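PDB 3MMI: myosin-4 from Saccharomyces cerevisiae, which works as a class V myosin motor in the mRNA localization machinery that confines certain proteins to the bud and daughter cell, the globular tail being the part present here. Local coordinates for residues A[72-77]-A[135-140]; A[100-105]-A[199-204]; A[166-171]-A[192-197]. One frame throughout, in Å; residues are numbered along the deposited sequence.

All three contacts lie in the globular tail of this class V myosin, and each joins two helices, interaction 1 mainly through a hydrogen bond, the other two through apolar packing. Interactions 1 and 3 share helix 132-168: the first holds its beginning against helix 71-91, the other its end against helix 185-204, and their centres lie about 41 Å apart on opposite sides of the chain's centre. Interaction 2 joins helix 97-108 to the last turns of helix 185-204, about 28 Å from interaction 1 and about 16 Å from interaction 3 between centres. Interaction 3 is nested within the loop that interaction 2 closes; their segments 192-197 and 199-204 follow one another, with no other touch between the contacts.

Interaction 1 (A[72-77]-A[135-140]); sequences IQSSKF and LIYLND
Ser75 and Tyr137 bring helix 71-91 and helix 132-168 closest here, their CA atoms 8.7 Å apart, a gap that the length of the tyrosine ring bridges. The side chain of Tyr137 leaves its helix with CG anti to the backbone N (chi1 175°), which carries the ring across to the other helix and sets its hydroxyl beside Ser74 and Ser75. Ser74 OG and Tyr137 OH make a hydrogen bond of 2.8 Å, and either oxygen may be the donor. Ser74 holds its own hydroxyl anti to its backbone N (chi1 -170°). Its CB also comes close, 3.1 Å from Tyr137 OH, so the phenol oxygen sits snugly over the CB-OG arm. In this helical domain, the globular tail with its Dilute family region, the joint ties the start of the long helix 132-168 to the start of helix 71-91. Helix 53-67 packs beside the joint, with Val62 against Ser74 and Val66 against Tyr137. Helix 111-119 adjoins helix 132-168 here, its Gln118 and Lys119 touching Leu138. Ser75 adds an apolar touch: its CB meets the ring at the edge, near the ring plane, 4.0 Å from Tyr137 CE1. The backbone N of Ser75 is also near, 3.1 Å from Tyr137 OH, but the angle is too poor for a hydrogen bond, so across the two segments it is Ser74 OG that grips the phenol oxygen.

Interaction 2 (A[100-105]-A[199-204]); sequences GGIFWL and DAVLCK
Ile102 projects from helix 97-108 into the angle between Val201 and Leu202 on helix 185-204, and the CA atoms of Ile102 and Leu202 stand 6.8 Å apart. The isoleucine side chain meets Leu202 at about a right angle and Val201 on a slant. Its CG1 lies anti to the carbonyl carbon (chi1 -66°) and chi2 is extended (159°), which together carry CD1 to the second helix. There CD1 touches a methyl of each neighbour: Val201 CG1 at 3.5 Å, a little tighter than usual for carbons, and Leu202 CD1 at 3.6 Å. Val201 offers CG1 because that branch is anti to its backbone N. Leu202 gets there differently: its CB sets off away from helix 97-108, and the rest of the side chain brings CD1 back across Ile102, 3.7 Å from its CG1. The other isoleucine branch, CG2, is 3.8 Å from the same leucine methyl. This is purely apolar helix-against-helix packing inside the Dilute region of the globular tail, joining helix 97-108 to the C-terminal end of helix 185-204. Ile102 also touches Trp156 of helix 132-168 and Val207 in the loop, while Leu202 reaches His212 and Phe216 of helix 209-234, so several elements converge on the joint. Were Ile102 cut back to an alanine, the Val201 and Leu202 methyls would probably lose their partner and a gap would open between the two helices. Through Trp104, helix 97-108 also packs against helix 71-91.

Interaction 3 (A[166-171]-A[192-197]); sequences AHIEIF and FTFLNE
Ile168 and His167 lie at the C-terminal end of helix 132-168, where a Schellman motif stops it, and meet Phe194 on helix 185-204. The CA atoms of Ile168 and Phe194 are 7.8 Å apart. Ile168 sends CD1 over one face of the Phe194 ring, displaced from the middle towards the rim; the two side chains cross at about a right angle. The pair has the form of a CH-pi contact, although the modelled carbons lie too close for the exact spacing to be trusted. With CG anti to the backbone N (chi1 167°) the ring of Phe194 is carried towards Ile168, and chi2 near 90° sets its turn. His167 adds a looser touch: Phe194 CD1 lies at the edge of the imidazole, 4.4 Å from His167 ND1. Leu191, one turn back on helix 185-204, receives both Ile168 and Ile170, whereas Leu195 packs on Trp256 and Phe257 of helix 240-257. Behind the contact the chain turns at Glu169, the C-prime residue. Its positive phi (70°) swings the next peptide round, so that Ile170 N bonds the carbonyl five residues before it; Glu169 N makes a weak bond of 2.9 Å to Ala166 O. Glu169 also occupies the N-cap position of helix 170-174, directly after helix 132-168 has been closed by a classic Schellman C-cap.

Interaction 1 (A[72-77]-A[135-140])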
# COMPACT_ATOMS: atom_id res chain seq x y z
N ILE A 72 -32.78 5.99 0.99
CA ILE A 72 -32.38 6.12 -0.37
C ILE A 72 -31.67 7.41 -0.59
O ILE A 72 -30.82 7.49 -1.41
CB ILE A 72 -33.57 6.16 -1.28
CG1 ILE A 72 -34.45 4.96 -1.06
CG2 ILE A 72 -33.12 6.22 -2.69
CD1 ILE A 72 -35.88 5.30 -1.27
N GLN A 73 -32.07 8.44 0.13
CA GLN A 73 -31.42 9.71 0.01
C GLN A 73 -30.01 9.64 0.56
O GLN A 73 -29.09 10.19 0.00
CB GLN A 73 -32.21 10.75 0.78
CG GLN A 73 -33.23 11.46 -0.02
N SER A 74 -29.86 8.92 1.66
CA SER A 74 -28.56 8.68 2.24
C SER A 74 -27.62 8.00 1.25
O SER A 74 -26.54 8.46 1.02
CB SER A 74 -28.72 7.86 3.50
OG SER A 74 -27.53 7.78 4.22
N SER A 75 -28.06 6.91 0.66
CA SER A 75 -27.28 6.26 -0.32
C SER A 75 -26.80 7.22 -1.42
O SER A 75 -25.60 7.22 -1.78
CB SER A 75 -28.06 5.07 -0.85
OG SER A 75 -27.89 4.86 -2.27
N LYS A 76 -27.71 8.08 -1.94
CA LYS A 76 -27.33 8.96 -3.07
C LYS A 76 -26.34 10.02 -2.57
O LYS A 76 -25.41 10.43 -3.27
CB LYS A 76 -28.57 9.60 -3.77
N PHE A 77 -26.61 10.52 -1.40
CA PHE A 77 -25.81 11.61 -0.84
C PHE A 77 -24.38 11.04 -0.60
O PHE A 77 -23.36 11.64 -0.98
CB PHE A 77 -26.44 12.06 0.49
CG PHE A 77 -25.51 12.86 1.36
CD1 PHE A 77 -25.17 14.19 1.03
CD2 PHE A 77 -24.93 12.28 2.50
CE1 PHE A 77 -24.28 14.94 1.82
CE2 PHE A 77 -24.02 13.01 3.30
CZ PHE A 77 -23.68 14.34 2.96
N LEU A 135 -31.22 -1.47 9.73
CA LEU A 135 -30.12 -2.31 10.03
C LEU A 135 -29.39 -2.91 8.80
O LEU A 135 -28.16 -2.89 8.75
CB LEU A 135 -30.52 -3.46 10.94
CG LEU A 135 -30.76 -3.07 12.39
CD1 LEU A 135 -31.04 -4.34 13.14
CD2 LEU A 135 -29.59 -2.33 13.03
N ILE A 136 -30.16 -3.42 7.83
CA ILE A 136 -29.65 -3.86 6.56
C ILE A 136 -29.00 -2.75 5.76
O ILE A 136 -27.90 -2.99 5.23
CB ILE A 136 -30.76 -4.51 5.68
CG1 ILE A 136 -31.21 -5.84 6.29
CG2 ILE A 136 -30.35 -4.67 4.21
CD1 ILE A 136 -32.52 -6.39 5.65
N TYR A 137 -29.64 -1.58 5.63
CA TYR A 137 -28.98 -0.43 5.01
C TYR A 137 -27.57 -0.17 5.63
O TYR A 137 -26.61 0.01 4.94
CB TYR A 137 -29.88 0.84 5.06
CG TYR A 137 -29.17 2.02 4.55
CD1 TYR A 137 -29.09 2.27 3.18
CD2 TYR A 137 -28.49 2.90 5.46
CE1 TYR A 137 -28.39 3.34 2.71
CE2 TYR A 137 -27.80 4.03 4.99
CZ TYR A 137 -27.74 4.22 3.63
OH TYR A 137 -27.01 5.27 3.11
N LEU A 138 -27.49 -0.15 6.95
CA LEU A 138 -26.31 0.31 7.62
C LEU A 138 -25.24 -0.75 7.46
O LEU A 138 -24.04 -0.45 7.33
CB LEU A 138 -26.57 0.60 9.08
CG LEU A 138 -27.41 1.84 9.46
CD1 LEU A 138 -27.61 1.71 10.94
CD2 LEU A 138 -26.64 3.12 9.13
N ASN A 139 -25.67 -2.01 7.48
CA ASN A 139 -24.78 -3.12 7.18
C ASN A 139 -24.15 -2.99 5.82
O ASN A 139 -22.94 -3.18 5.66
CB ASN A 139 -25.53 -4.43 7.24
CG ASN A 139 -24.62 -5.61 7.48
OD1 ASN A 139 -24.00 -5.72 8.55
ND2 ASN A 139 -24.52 -6.47 6.50
N ASP A 140 -24.94 -2.53 4.86
CA ASP A 140 -24.47 -2.41 3.52
C ASP A 140 -23.59 -1.21 3.44
O ASP A 140 -22.63 -1.23 2.68
CB ASP A 140 -25.64 -2.27 2.58
CG ASP A 140 -25.26 -2.24 1.14
OD1 ASP A 140 -24.84 -3.26 0.58
OD2 ASP A 140 -25.40 -1.20 0.53

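Interaction 2 (A[100-105]-A[199-204])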
# COMPACT_ATOMS: atom_id res chain seq x y z
N GLY A 100 -2.56 15.71 1.80
CA GLY A 100 -3.91 15.59 1.30
C GLY A 100 -4.46 14.17 1.35
O GLY A 100 -5.58 13.97 1.82
N GLY A 101 -3.68 13.22 0.84
CA GLY A 101 -3.99 11.80 0.91
C GLY A 101 -4.35 11.36 2.34
O GLY A 101 -5.45 10.83 2.63
N ILE A 102 -3.46 11.71 3.25
CA ILE A 102 -3.68 11.35 4.63
C ILE A 102 -4.87 12.00 5.29
O ILE A 102 -5.61 11.34 5.98
CB ILE A 102 -2.42 11.58 5.49
CG1 ILE A 102 -1.31 10.61 5.04
CG2 ILE A 102 -2.69 11.25 6.94
CD1 ILE A 102 0.17 11.12 5.49
N PHE A 103 -5.05 13.32 5.09
CA PHE A 103 -6.20 14.04 5.66
C PHE A 103 -7.49 13.34 5.20
O PHE A 103 -8.28 12.96 5.99
CB PHE A 103 -6.19 15.48 5.14
CG PHE A 103 -7.42 16.26 5.52
CD1 PHE A 103 -7.57 16.72 6.83
CD2 PHE A 103 -8.40 16.55 4.57
CE1 PHE A 103 -8.71 17.45 7.19
CE2 PHE A 103 -9.51 17.29 4.93
CZ PHE A 103 -9.67 17.74 6.23
N TRP A 104 -7.65 13.16 3.88
CA TRP A 104 -8.90 12.61 3.32
C TRP A 104 -9.11 11.15 3.81
O TRP A 104 -10.21 10.76 4.23
CB TRP A 104 -8.93 12.75 1.78
CG TRP A 104 -9.10 14.28 1.38
CD1 TRP A 104 -8.19 15.09 0.72
CD2 TRP A 104 -10.23 15.12 1.67
NE1 TRP A 104 -8.71 16.36 0.56
CE2 TRP A 104 -9.95 16.41 1.14
CE3 TRP A 104 -11.45 14.91 2.32
CZ2 TRP A 104 -10.87 17.49 1.25
CZ3 TRP A 104 -12.36 15.96 2.42
CH2 TRP A 104 -12.06 17.24 1.89
N LEU A 105 -8.03 10.37 3.83
CA LEU A 105 -8.15 8.97 4.14
C LEU A 105 -8.42 8.81 5.59
O LEU A 105 -9.21 7.98 5.99
CB LEU A 105 -6.93 8.17 3.74
CG LEU A 105 -6.91 7.89 2.22
CD1 LEU A 105 -5.57 7.56 1.67
CD2 LEU A 105 -7.97 6.86 1.78
N ASP A 199 5.41 9.72 9.64
CA ASP A 199 4.82 9.35 10.90
C ASP A 199 4.14 10.51 11.69
O ASP A 199 3.09 10.32 12.32
CB ASP A 199 5.90 8.73 11.78
CG ASP A 199 5.35 8.22 13.13
OD1 ASP A 199 4.92 7.04 13.23
OD2 ASP A 199 5.28 9.01 14.10
N ALA A 200 4.71 11.72 11.62
CA ALA A 200 4.07 12.92 12.31
C ALA A 200 2.75 13.29 11.73
O ALA A 200 1.84 13.63 12.45
CB ALA A 200 5.02 14.16 12.24
N VAL A 201 2.68 13.34 10.39
CA VAL A 201 1.45 13.67 9.68
C VAL A 201 0.37 12.62 10.01
O VAL A 201 -0.71 12.94 10.41
CB VAL A 201 1.70 13.69 8.22
CG1 VAL A 201 0.37 13.95 7.50
CG2 VAL A 201 2.77 14.72 7.84
N LEU A 202 0.74 11.34 9.97
CA LEU A 202 -0.20 10.30 10.38
C LEU A 202 -0.80 10.62 11.78
O LEU A 202 -2.04 10.60 11.97
CB LEU A 202 0.49 8.94 10.38
CG LEU A 202 0.36 8.01 9.17
CD1 LEU A 202 -0.27 8.56 7.99
CD2 LEU A 202 1.76 7.33 8.89
N CYS A 203 0.07 10.93 12.76
CA CYS A 203 -0.42 11.40 14.12
C CYS A 203 -1.14 12.76 14.07
O CYS A 203 -2.14 12.90 14.71
CB CYS A 203 0.66 11.51 15.15
SG CYS A 203 1.71 10.03 15.39
N LYS A 204 -0.65 13.70 13.27
CA LYS A 204 -1.27 15.03 13.14
C LYS A 204 -2.71 14.88 12.73
O LYS A 204 -3.64 15.31 13.48
CB LYS A 204 -0.50 15.91 12.11
CG LYS A 204 -1.01 17.36 12.01

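Interaction 3 (A[166-171]-A[192-197])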
# COMPACT_ATOMS: atom_id res chain seq x y z
N ALA A 166 11.28 8.15 -5.34
CA ALA A 166 12.21 8.96 -6.19
C ALA A 166 12.96 9.96 -5.32
O ALA A 166 14.18 10.02 -5.29
CB ALA A 166 11.46 9.70 -7.30
N HIS A 167 12.18 10.69 -4.53
CA HIS A 167 12.70 11.74 -3.71
C HIS A 167 13.71 11.20 -2.71
O HIS A 167 14.76 11.82 -2.41
CB HIS A 167 11.55 12.40 -2.98
CG HIS A 167 11.99 13.20 -1.81
ND1 HIS A 167 11.57 12.91 -0.52
CD2 HIS A 167 12.83 14.27 -1.70
CE1 HIS A 167 12.17 13.73 0.34
NE2 HIS A 167 12.94 14.57 -0.35
N ILE A 168 13.45 10.01 -2.20
CA ILE A 168 14.34 9.52 -1.20
C ILE A 168 15.39 8.66 -1.89
O ILE A 168 16.40 8.31 -1.28
CB ILE A 168 13.58 8.69 -0.21
CG1 ILE A 168 12.68 9.58 0.62
CG2 ILE A 168 14.44 7.93 0.62
CD1 ILE A 168 11.79 8.73 1.40
N GLU A 169 15.21 8.32 -3.15
CA GLU A 169 16.30 7.66 -3.88
C GLU A 169 16.57 6.19 -3.40
O GLU A 169 17.75 5.71 -3.28
CB GLU A 169 17.62 8.49 -3.78
CG GLU A 169 17.48 9.95 -4.29
CD GLU A 169 18.78 10.75 -4.15
OE1 GLU A 169 19.39 11.05 -5.14
OE2 GLU A 169 19.20 11.08 -3.04
N ILE A 170 15.50 5.47 -3.12
CA ILE A 170 15.60 4.15 -2.57
C ILE A 170 16.52 3.22 -3.36
O ILE A 170 17.32 2.50 -2.77
CB ILE A 170 14.22 3.48 -2.28
CG1 ILE A 170 13.83 3.70 -0.78
CG2 ILE A 170 14.36 1.98 -2.23
CD1 ILE A 170 12.83 4.72 -0.54
N PHE A 171 16.47 3.30 -4.67
CA PHE A 171 17.35 2.57 -5.49
C PHE A 171 18.85 2.77 -5.20
O PHE A 171 19.59 1.80 -4.98
CB PHE A 171 17.05 2.77 -7.00
CG PHE A 171 18.02 2.00 -7.87
CD1 PHE A 171 17.80 0.64 -8.12
CD2 PHE A 171 19.20 2.57 -8.29
CE1 PHE A 171 18.77 -0.14 -8.89
CE2 PHE A 171 20.17 1.83 -9.02
CZ PHE A 171 19.96 0.49 -9.37
N PHE A 192 15.29 8.30 6.95
CA PHE A 192 14.79 8.32 8.35
C PHE A 192 14.01 9.57 8.74
O PHE A 192 12.97 9.49 9.42
CB PHE A 192 15.92 8.09 9.32
CG PHE A 192 16.54 6.72 9.19
CD1 PHE A 192 15.81 5.63 8.70
CD2 PHE A 192 17.89 6.53 9.50
CE1 PHE A 192 16.39 4.34 8.59
CE2 PHE A 192 18.47 5.22 9.36
CZ PHE A 192 17.65 4.12 8.88
N THR A 193 14.43 10.70 8.17
CA THR A 193 13.71 11.93 8.34
C THR A 193 12.37 11.90 7.64
O THR A 193 11.34 12.37 8.21
CB THR A 193 14.58 13.14 7.90
OG1 THR A 193 15.68 13.21 8.82
CG2 THR A 193 13.81 14.41 7.98
N PHE A 194 12.37 11.33 6.44
CA PHE A 194 11.13 11.21 5.68
C PHE A 194 10.07 10.36 6.41
O PHE A 194 8.90 10.70 6.45
CB PHE A 194 11.36 10.67 4.28
CG PHE A 194 10.07 10.24 3.60
CD1 PHE A 194 9.36 11.11 2.87
CD2 PHE A 194 9.57 8.93 3.74
CE1 PHE A 194 8.20 10.75 2.23
CE2 PHE A 194 8.37 8.53 3.11
CZ PHE A 194 7.67 9.47 2.37
N LEU A 195 10.50 9.24 6.98
CA LEU A 195 9.62 8.34 7.68
C LEU A 195 9.19 8.93 9.02
O LEU A 195 8.04 8.69 9.42
CB LEU A 195 10.32 7.00 8.00
CG LEU A 195 10.58 6.16 6.72
CD1 LEU A 195 11.38 4.91 6.99
CD2 LEU A 195 9.23 5.86 5.95
N ASN A 196 10.10 9.67 9.69
CA ASN A 196 9.66 10.43 10.92
C ASN A 196 8.61 11.50 10.56
O ASN A 196 7.71 11.72 11.28
CB ASN A 196 10.84 11.14 11.67
CG ASN A 196 11.84 10.15 12.29
OD1 ASN A 196 13.06 10.38 12.25
ND2 ASN A 196 11.34 9.06 12.78
N GLU A 197 8.75 12.09 9.39
CA GLU A 197 7.83 13.11 8.96
C GLU A 197 6.53 12.51 8.45
O GLU A 197 5.47 13.08 8.63
CB GLU A 197 8.50 14.05 7.94
CG GLU A 197 9.56 14.96 8.64
CD GLU A 197 10.37 15.86 7.69
OE1 GLU A 197 10.05 15.92 6.47
OE2 GLU A 197 11.32 16.46 8.15